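Local coordinates for protein succinate dehydrogenase subunit A (Mycolicibacterium smegmatis MC2 51, PDB 6LUM) that probably oxidises succinate to fumarate as the flavoprotein subunit of succinate dehydrogenase, passing the electrons through its bound FAD to the partner subunits, at residues T44-L55 / R131-H141. Residues are numbered along the deposited sequence; the frame is centred on the assembly and turned at random.
Sequences TGAAQGGMCAAL and RACYAADRTGH. With FAD (flavin-adenine dinucleotide), chain Y.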
ATOM      1  N   THR D  44      -0.597  35.574   6.345  1.00 11.12           N
ATOM      2  CA  THR D  44      -1.256  34.916   7.466  1.00 11.12           C
ATOM      3  C   THR D  44      -0.240  34.493   8.507  1.00 11.12           C
ATOM      4  O   THR D  44      -0.456  34.677   9.705  1.00 11.12           O
ATOM      5  CB  THR D  44      -2.044  33.708   6.985  1.00 11.12           C
ATOM      6  OG1 THR D  44      -2.976  34.120   5.995  1.00 11.12           O
ATOM      7  CG2 THR D  44      -2.794  33.093   8.113  1.00 11.12           C
ATOM      8  N   GLY D  45       0.894  33.960   8.065  1.00  6.47           N
ATOM      9  CA  GLY D  45       1.928  33.539   8.981  1.00  6.47           C
ATOM     10  C   GLY D  45       2.494  34.646   9.834  1.00  6.47           C
ATOM     11  O   GLY D  45       3.228  34.355  10.780  1.00  6.47           O
ATOM     12  N   ALA D  46       2.183  35.894   9.537  1.00  8.80           N
ATOM     13  CA  ALA D  46       2.662  36.990  10.355  1.00  8.80           C
ATOM     14  C   ALA D  46       1.756  37.268  11.532  1.00  8.80           C
ATOM     15  O   ALA D  46       2.036  38.185  12.301  1.00  8.80           O
ATOM     16  CB  ALA D  46       2.807  38.256   9.523  1.00  8.80           C
ATOM     17  N   ALA D  47       0.687  36.495  11.685  1.00 10.51           N
ATOM     18  CA  ALA D  47      -0.300  36.717  12.728  1.00 10.51           C
ATOM     19  C   ALA D  47       0.147  36.083  14.035  1.00 10.51           C
ATOM     20  O   ALA D  47       0.499  34.902  14.074  1.00 10.51           O
ATOM     21  CB  ALA D  47      -1.638  36.136  12.298  1.00 10.51           C
ATOM     22  N   GLN D  48       0.116  36.867  15.109  1.00 19.75           N
ATOM     23  CA  GLN D  48       0.550  36.420  16.424  1.00 19.75           C
ATOM     24  C   GLN D  48      -0.592  36.283  17.416  1.00 19.75           C
ATOM     25  O   GLN D  48      -0.586  35.364  18.234  1.00 19.75           O
ATOM     26  CB  GLN D  48       1.598  37.386  16.975  1.00 19.75           C
ATOM     27  CG  GLN D  48       2.964  37.173  16.393  1.00 19.75           C
ATOM     28  CD  GLN D  48       4.031  37.902  17.152  1.00 19.75           C
ATOM     29  OE1 GLN D  48       5.113  37.376  17.378  1.00 19.75           O
ATOM     30  NE2 GLN D  48       3.737  39.125  17.555  1.00 19.75           N
ATOM     31  N   GLY D  49      -1.570  37.177  17.373  1.00 20.71           N
ATOM     32  CA  GLY D  49      -2.713  37.078  18.260  1.00 20.71           C
ATOM     33  C   GLY D  49      -3.477  35.787  18.054  1.00 20.71           C
ATOM     34  O   GLY D  49      -3.288  35.052  17.090  1.00 20.71           O
ATOM     35  N   GLY D  50      -4.367  35.508  18.994  1.00 22.17           N
ATOM     36  CA  GLY D  50      -5.108  34.269  18.984  1.00 22.17           C
ATOM     37  C   GLY D  50      -6.195  34.245  17.930  1.00 22.17           C
ATOM     38  O   GLY D  50      -6.316  35.127  17.081  1.00 22.17           O
ATOM     39  N   MET D  51      -6.998  33.191  17.993  1.00 26.81           N
ATOM     40  CA  MET D  51      -8.168  33.010  17.147  1.00 26.81           C
ATOM     41  C   MET D  51      -9.363  32.828  18.067  1.00 26.81           C
ATOM     42  O   MET D  51      -9.390  31.890  18.863  1.00 26.81           O
ATOM     43  CB  MET D  51      -7.982  31.801  16.239  1.00 26.81           C
ATOM     44  CG  MET D  51      -9.228  31.344  15.551  1.00 26.81           C
ATOM     45  SD  MET D  51      -8.887  29.990  14.425  1.00 26.81           S
ATOM     46  CE  MET D  51      -7.522  29.231  15.282  1.00 26.81           C
ATOM     47  N   CYS D  52     -10.327  33.737  18.001  1.00 29.45           N
ATOM     48  CA  CYS D  52     -11.375  33.775  19.012  1.00 29.45           C
ATOM     49  C   CYS D  52     -12.561  32.913  18.611  1.00 29.45           C
ATOM     50  O   CYS D  52     -12.987  32.915  17.457  1.00 29.45           O
ATOM     51  CB  CYS D  52     -11.837  35.208  19.270  1.00 29.45           C
ATOM     52  SG  CYS D  52     -12.949  35.890  18.037  1.00 29.45           S
ATOM     53  N   ALA D  53     -13.083  32.168  19.579  1.00 34.41           N
ATOM     54  CA  ALA D  53     -14.272  31.354  19.393  1.00 34.41           C
ATOM     55  C   ALA D  53     -14.880  31.101  20.759  1.00 34.41           C
ATOM     56  O   ALA D  53     -14.172  31.072  21.768  1.00 34.41           O
ATOM     57  CB  ALA D  53     -13.958  30.032  18.694  1.00 34.41           C
ATOM     58  N   ALA D  54     -16.199  30.929  20.785  1.00 34.33           N
ATOM     59  CA  ALA D  54     -16.922  30.700  22.033  1.00 34.33           C
ATOM     60  C   ALA D  54     -16.987  29.198  22.286  1.00 34.33           C
ATOM     61  O   ALA D  54     -17.988  28.529  22.027  1.00 34.33           O
ATOM     62  CB  ALA D  54     -18.306  31.328  21.974  1.00 34.33           C
ATOM     63  N   LEU D  55     -15.880  28.662  22.793  1.00 37.31           N
ATOM     64  CA  LEU D  55     -15.805  27.252  23.151  1.00 37.31           C
ATOM     65  C   LEU D  55     -16.190  27.000  24.597  1.00 37.31           C
ATOM     66  O   LEU D  55     -16.742  25.938  24.905  1.00 37.31           O
ATOM     67  CB  LEU D  55     -14.392  26.713  22.920  1.00 37.31           C
ATOM     68  CG  LEU D  55     -13.814  26.618  21.510  1.00 37.31           C
ATOM     69  CD1 LEU D  55     -12.377  26.160  21.588  1.00 37.31           C
ATOM     70  CD2 LEU D  55     -14.624  25.667  20.656  1.00 37.31           C
ATOM     71  N   ARG D 131     -11.881  34.410  25.455  1.00 38.88           N
ATOM     72  CA  ARG D 131     -12.301  33.680  24.267  1.00 38.88           C
ATOM     73  C   ARG D 131     -11.142  33.118  23.458  1.00 38.88           C
ATOM     74  O   ARG D 131     -11.241  32.000  22.943  1.00 38.88           O
ATOM     75  CB  ARG D 131     -13.129  34.585  23.360  1.00 38.88           C
ATOM     76  CG  ARG D 131     -14.568  34.654  23.731  1.00 38.88           C
ATOM     77  CD  ARG D 131     -15.426  34.926  22.536  1.00 38.88           C
ATOM     78  NE  ARG D 131     -16.818  35.005  22.938  1.00 38.88           N
ATOM     79  CZ  ARG D 131     -17.375  36.090  23.452  1.00 38.88           C
ATOM     80  NH1 ARG D 131     -16.658  37.191  23.613  1.00 38.88           N
ATOM     81  NH2 ARG D 131     -18.650  36.075  23.802  1.00 38.88           N
ATOM     82  N   ALA D 132     -10.048  33.869  23.335  1.00 33.79           N
ATOM     83  CA  ALA D 132      -9.100  33.653  22.246  1.00 33.79           C
ATOM     84  C   ALA D 132      -8.286  32.387  22.462  1.00 33.79           C
ATOM     85  O   ALA D 132      -7.561  32.273  23.453  1.00 33.79           O
ATOM     86  CB  ALA D 132      -8.176  34.856  22.116  1.00 33.79           C
ATOM     87  N   CYS D 133      -8.422  31.432  21.547  1.00 34.51           N
ATOM     88  CA  CYS D 133      -7.500  30.316  21.478  1.00 34.51           C
ATOM     89  C   CYS D 133      -6.155  30.798  20.944  1.00 34.51           C
ATOM     90  O   CYS D 133      -6.032  31.888  20.386  1.00 34.51           O
ATOM     91  CB  CYS D 133      -8.050  29.227  20.568  1.00 34.51           C
ATOM     92  SG  CYS D 133      -9.621  28.566  21.078  1.00 34.51           S
ATOM     93  N   TYR D 134      -5.138  29.967  21.104  1.00 29.78           N
ATOM     94  CA  TYR D 134      -3.812  30.326  20.625  1.00 29.78           C
ATOM     95  C   TYR D 134      -2.961  29.071  20.610  1.00 29.78           C
ATOM     96  O   TYR D 134      -3.343  28.030  21.148  1.00 29.78           O
ATOM     97  CB  TYR D 134      -3.171  31.423  21.478  1.00 29.78           C
ATOM     98  CG  TYR D 134      -2.921  31.055  22.917  1.00 29.78           C
ATOM     99  CD1 TYR D 134      -3.967  30.823  23.788  1.00 29.78           C
ATOM    100  CD2 TYR D 134      -1.635  30.960  23.411  1.00 29.78           C
ATOM    101  CE1 TYR D 134      -3.738  30.489  25.099  1.00 29.78           C
ATOM    102  CE2 TYR D 134      -1.398  30.632  24.723  1.00 29.78           C
ATOM    103  CZ  TYR D 134      -2.452  30.396  25.562  1.00 29.78           C
ATOM    104  OH  TYR D 134      -2.214  30.068  26.872  1.00 29.78           O
ATOM    105  N   ALA D 135      -1.811  29.177  19.958  1.00 21.64           N
ATOM    106  CA  ALA D 135      -0.833  28.105  19.897  1.00 21.64           C
ATOM    107  C   ALA D 135       0.468  28.462  20.581  1.00 21.64           C
ATOM    108  O   ALA D 135       1.079  27.613  21.227  1.00 21.64           O
ATOM    109  CB  ALA D 135      -0.546  27.733  18.442  1.00 21.64           C
ATOM    110  N   ALA D 136       0.907  29.698  20.430  1.00 21.64           N
ATOM    111  CA  ALA D 136       2.133  30.193  21.028  1.00 21.64           C
ATOM    112  C   ALA D 136       2.139  31.688  20.800  1.00 21.64           C
ATOM    113  O   ALA D 136       1.084  32.292  20.598  1.00 21.64           O
ATOM    114  CB  ALA D 136       3.367  29.532  20.428  1.00 21.64           C
ATOM    115  N   ASP D 137       3.307  32.304  20.865  1.00 25.67           N
ATOM    116  CA  ASP D 137       3.458  33.620  20.266  1.00 25.67           C
ATOM    117  C   ASP D 137       3.305  33.572  18.746  1.00 25.67           C
ATOM    118  O   ASP D 137       3.500  34.587  18.077  1.00 25.67           O
ATOM    119  CB  ASP D 137       4.816  34.212  20.629  1.00 25.67           C
ATOM    120  CG  ASP D 137       4.828  35.715  20.544  1.00 25.67           C
ATOM    121  OD1 ASP D 137       3.832  36.336  20.973  1.00 25.67           O
ATOM    122  OD2 ASP D 137       5.826  36.278  20.050  1.00 25.67           O
ATOM    123  N   ARG D 138       2.976  32.403  18.178  1.00 15.82           N
ATOM    124  CA  ARG D 138       2.881  32.222  16.730  1.00 15.82           C
ATOM    125  C   ARG D 138       1.610  31.436  16.396  1.00 15.82           C
ATOM    126  O   ARG D 138       1.616  30.224  16.236  1.00 15.82           O
ATOM    127  CB  ARG D 138       4.117  31.511  16.207  1.00 15.82           C
ATOM    128  CG  ARG D 138       4.385  30.214  16.923  1.00 15.82           C
ATOM    129  CD  ARG D 138       5.761  29.672  16.724  1.00 15.82           C
ATOM    130  NE  ARG D 138       5.969  28.563  17.641  1.00 15.82           N
ATOM    131  CZ  ARG D 138       6.379  28.697  18.894  1.00 15.82           C
ATOM    132  NH1 ARG D 138       6.648  29.899  19.380  1.00 15.82           N
ATOM    133  NH2 ARG D 138       6.527  27.627  19.657  1.00 15.82           N
ATOM    134  N   THR D 139       0.496  32.132  16.233  1.00 13.25           N
ATOM    135  CA  THR D 139      -0.723  31.408  15.903  1.00 13.25           C
ATOM    136  C   THR D 139      -0.953  31.301  14.405  1.00 13.25           C
ATOM    137  O   THR D 139      -1.311  30.226  13.909  1.00 13.25           O
ATOM    138  CB  THR D 139      -1.924  32.077  16.552  1.00 13.25           C
ATOM    139  OG1 THR D 139      -1.593  32.436  17.894  1.00 13.25           O
ATOM    140  CG2 THR D 139      -3.090  31.133  16.563  1.00 13.25           C
ATOM    141  N   GLY D 140      -0.777  32.401  13.675  1.00  8.82           N
ATOM    142  CA  GLY D 140      -0.977  32.355  12.243  1.00  8.82           C
ATOM    143  C   GLY D 140      -0.004  31.428  11.561  1.00  8.82           C
ATOM    144  O   GLY D 140      -0.346  30.772  10.581  1.00  8.82           O
ATOM    145  N   HIS D 141       1.216  31.352  12.075  1.00  9.21           N
ATOM    146  CA  HIS D 141       2.203  30.452  11.505  1.00  9.21           C
ATOM    147  C   HIS D 141       1.764  29.005  11.641  1.00  9.21           C
ATOM    148  O   HIS D 141       1.916  28.215  10.709  1.00  9.21           O
ATOM    149  CB  HIS D 141       3.545  30.690  12.177  1.00  9.21           C
ATOM    150  CG  HIS D 141       4.561  29.634  11.896  1.00  9.21           C
ATOM    151  ND1 HIS D 141       5.017  29.358  10.627  1.00  9.21           N
ATOM    152  CD2 HIS D 141       5.221  28.794  12.727  1.00  9.21           C
ATOM    153  CE1 HIS D 141       5.903  28.380  10.688  1.00  9.21           C
ATOM    154  NE2 HIS D 141       6.043  28.021  11.949  1.00  9.21           N
TER
HETATM  155  PA  FAD Y 700      -2.969  36.479   2.845  1.00 47.92           P
HETATM  156  O1A FAD Y 700      -2.575  35.444   3.870  1.00 60.35           O
HETATM  157  O2A FAD Y 700      -2.908  37.947   3.193  1.00 49.78           O
HETATM  158  O5B FAD Y 700      -2.085  36.239   1.521  1.00 56.78           O
HETATM  159  C5B FAD Y 700      -2.687  36.265   0.229  1.00 44.11           C
HETATM  160  C4B FAD Y 700      -2.214  35.063  -0.576  1.00 52.81           C
HETATM  161  O4B FAD Y 700      -2.753  35.119  -1.899  1.00 51.81           O
HETATM  162  C3B FAD Y 700      -0.697  35.038  -0.690  1.00 50.05           C
HETATM  163  O3B FAD Y 700      -0.179  33.894   0.002  1.00 55.52           O
HETATM  164  C2B FAD Y 700      -0.385  35.017  -2.180  1.00 47.82           C
HETATM  165  O2B FAD Y 700       0.368  33.863  -2.575  1.00 66.09           O
HETATM  166  C1B FAD Y 700      -1.730  35.019  -2.894  1.00 53.66           C
HETATM  167  N9A FAD Y 700      -1.806  36.179  -3.817  1.00 52.69           N
HETATM  168  C8A FAD Y 700      -1.968  37.466  -3.456  1.00 42.11           C
HETATM  169  N7A FAD Y 700      -1.997  38.279  -4.542  1.00 48.96           N
HETATM  170  C5A FAD Y 700      -1.850  37.504  -5.633  1.00 47.12           C
HETATM  171  C6A FAD Y 700      -1.789  37.720  -7.097  1.00 47.41           C
HETATM  172  N6A FAD Y 700      -1.897  38.962  -7.628  1.00 50.65           N
HETATM  173  N1A FAD Y 700      -1.625  36.635  -7.886  1.00 47.33           N
HETATM  174  C2A FAD Y 700      -1.517  35.396  -7.373  1.00 51.28           C
HETATM  175  N3A FAD Y 700      -1.562  35.127  -6.056  1.00 51.84           N
HETATM  176  C4A FAD Y 700      -1.723  36.121  -5.148  1.00 48.04           C
HETATM  177  N1  FAD Y 700      -5.500  38.802  12.082  1.00 62.94           N
HETATM  178  C2  FAD Y 700      -5.933  38.219  13.228  1.00 63.04           C
HETATM  179  O2  FAD Y 700      -7.097  37.763  13.266  1.00 56.25           O
HETATM  180  N3  FAD Y 700      -5.163  38.112  14.325  1.00 65.67           N
HETATM  181  C4  FAD Y 700      -3.907  38.574  14.364  1.00 65.21           C
HETATM  182  O4  FAD Y 700      -3.215  38.460  15.400  1.00 66.69           O
HETATM  183  C4X FAD Y 700      -3.356  39.225  13.152  1.00 60.33           C
HETATM  184  N5  FAD Y 700      -2.098  39.718  13.110  1.00 60.90           N
HETATM  185  C5X FAD Y 700      -1.624  40.308  11.988  1.00 55.02           C
HETATM  186  C6  FAD Y 700      -0.326  40.808  11.968  1.00 53.65           C
HETATM  187  C7  FAD Y 700       0.169  41.414  10.818  1.00 50.56           C
HETATM  188  C7M FAD Y 700       1.575  41.955  10.800  1.00 49.65           C
HETATM  189  C8  FAD Y 700      -0.688  41.531   9.609  1.00 47.62           C
HETATM  190  C8M FAD Y 700      -0.148  42.189   8.366  1.00 42.14           C
HETATM  191  C9  FAD Y 700      -1.985  41.033   9.624  1.00 49.32           C
HETATM  192  C9A FAD Y 700      -2.480  40.426  10.772  1.00 54.45           C
HETATM  193  N10 FAD Y 700      -3.795  39.918  10.796  1.00 55.67           N
HETATM  194  C10 FAD Y 700      -4.256  39.312  11.979  1.00 57.06           C
HETATM  195  C1' FAD Y 700      -4.660  40.020   9.618  1.00 52.27           C
HETATM  196  C2' FAD Y 700      -4.981  38.623   9.100  1.00 57.37           C
HETATM  197  O2' FAD Y 700      -3.788  37.831   9.091  1.00 60.89           O
HETATM  198  C3' FAD Y 700      -5.562  38.682   7.693  1.00 54.68           C
HETATM  199  O3' FAD Y 700      -6.959  38.992   7.766  1.00 59.71           O
HETATM  200  C4' FAD Y 700      -5.373  37.355   6.968  1.00 52.15           C
HETATM  201  O4' FAD Y 700      -4.039  36.880   7.188  1.00 56.02           O
HETATM  202  C5' FAD Y 700      -5.617  37.507   5.471  1.00 53.37           C
HETATM  203  O5' FAD Y 700      -5.008  36.421   4.776  1.00 50.83           O
HETATM  204  P   FAD Y 700      -5.640  35.871   3.401  1.00 52.77           P
HETATM  205  O1P FAD Y 700      -5.822  34.377   3.529  1.00 55.36           O
HETATM  206  O2P FAD Y 700      -6.816  36.745   3.038  1.00 55.97           O
HETATM  207  O3P FAD Y 700      -4.461  36.145   2.339  1.00 53.35           O
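Met-51 and Cys-133 pair as an antiparallel hydrogen-bonded couple in a short sheet of the FAD-binding domain, and from there 44-50 runs back from the flavin ring to the pyrophosphate of FAD while 134-141 leads into helix 139-153. Two backbone bonds join the couple: Met-51 N gives to Cys-133 O (2.9 Å) and Cys-133 N to Met-51 O. Strand 114-115 continues the sheet beyond 132-133. Glycine suits position 50, because a side chain there would run into Cys-133 O.

In the first part of 139-153, Gly-140 N donates to Ala-47 O at 2.8 Å, from above the carbonyl plane. Gly-140 CA also makes a CH···O contact with Thr-44 O; any side chain on it would collide with that oxygen and with the Ala-47 methyl. Thr-139 turns its hydroxyl beside its own backbone N (chi1 -43°), where OG1 donates to Gln-48 O across 3.1 Å. An alanine here would remove that donor and would probably leave the Gln-48 carbonyl without its mate and the loop before Gly-49 less firmly placed.

Segment 44-49 forms part of the FAD pocket, which Leu-401 and others complete. Thr-44 OG1 and N both donate to FAD O1A, N at 3.2 Å, and OG1 accepts from FAD O4'. Gly-49 N makes a weak bond to FAD O4, and the small Ala-47 lets its CB lie 3.6 Å from FAD C4X.

The long Arg-131 chain carries its charge past Ala-53 O to a salt bridge with Asp-61, while Ala-54 CB meets the guanidinium at its edge, 4.1 Å from NE. In an apolar contact, the branched end of Leu-55 brings CD1 to 3.7 Å from Cys-133 SG.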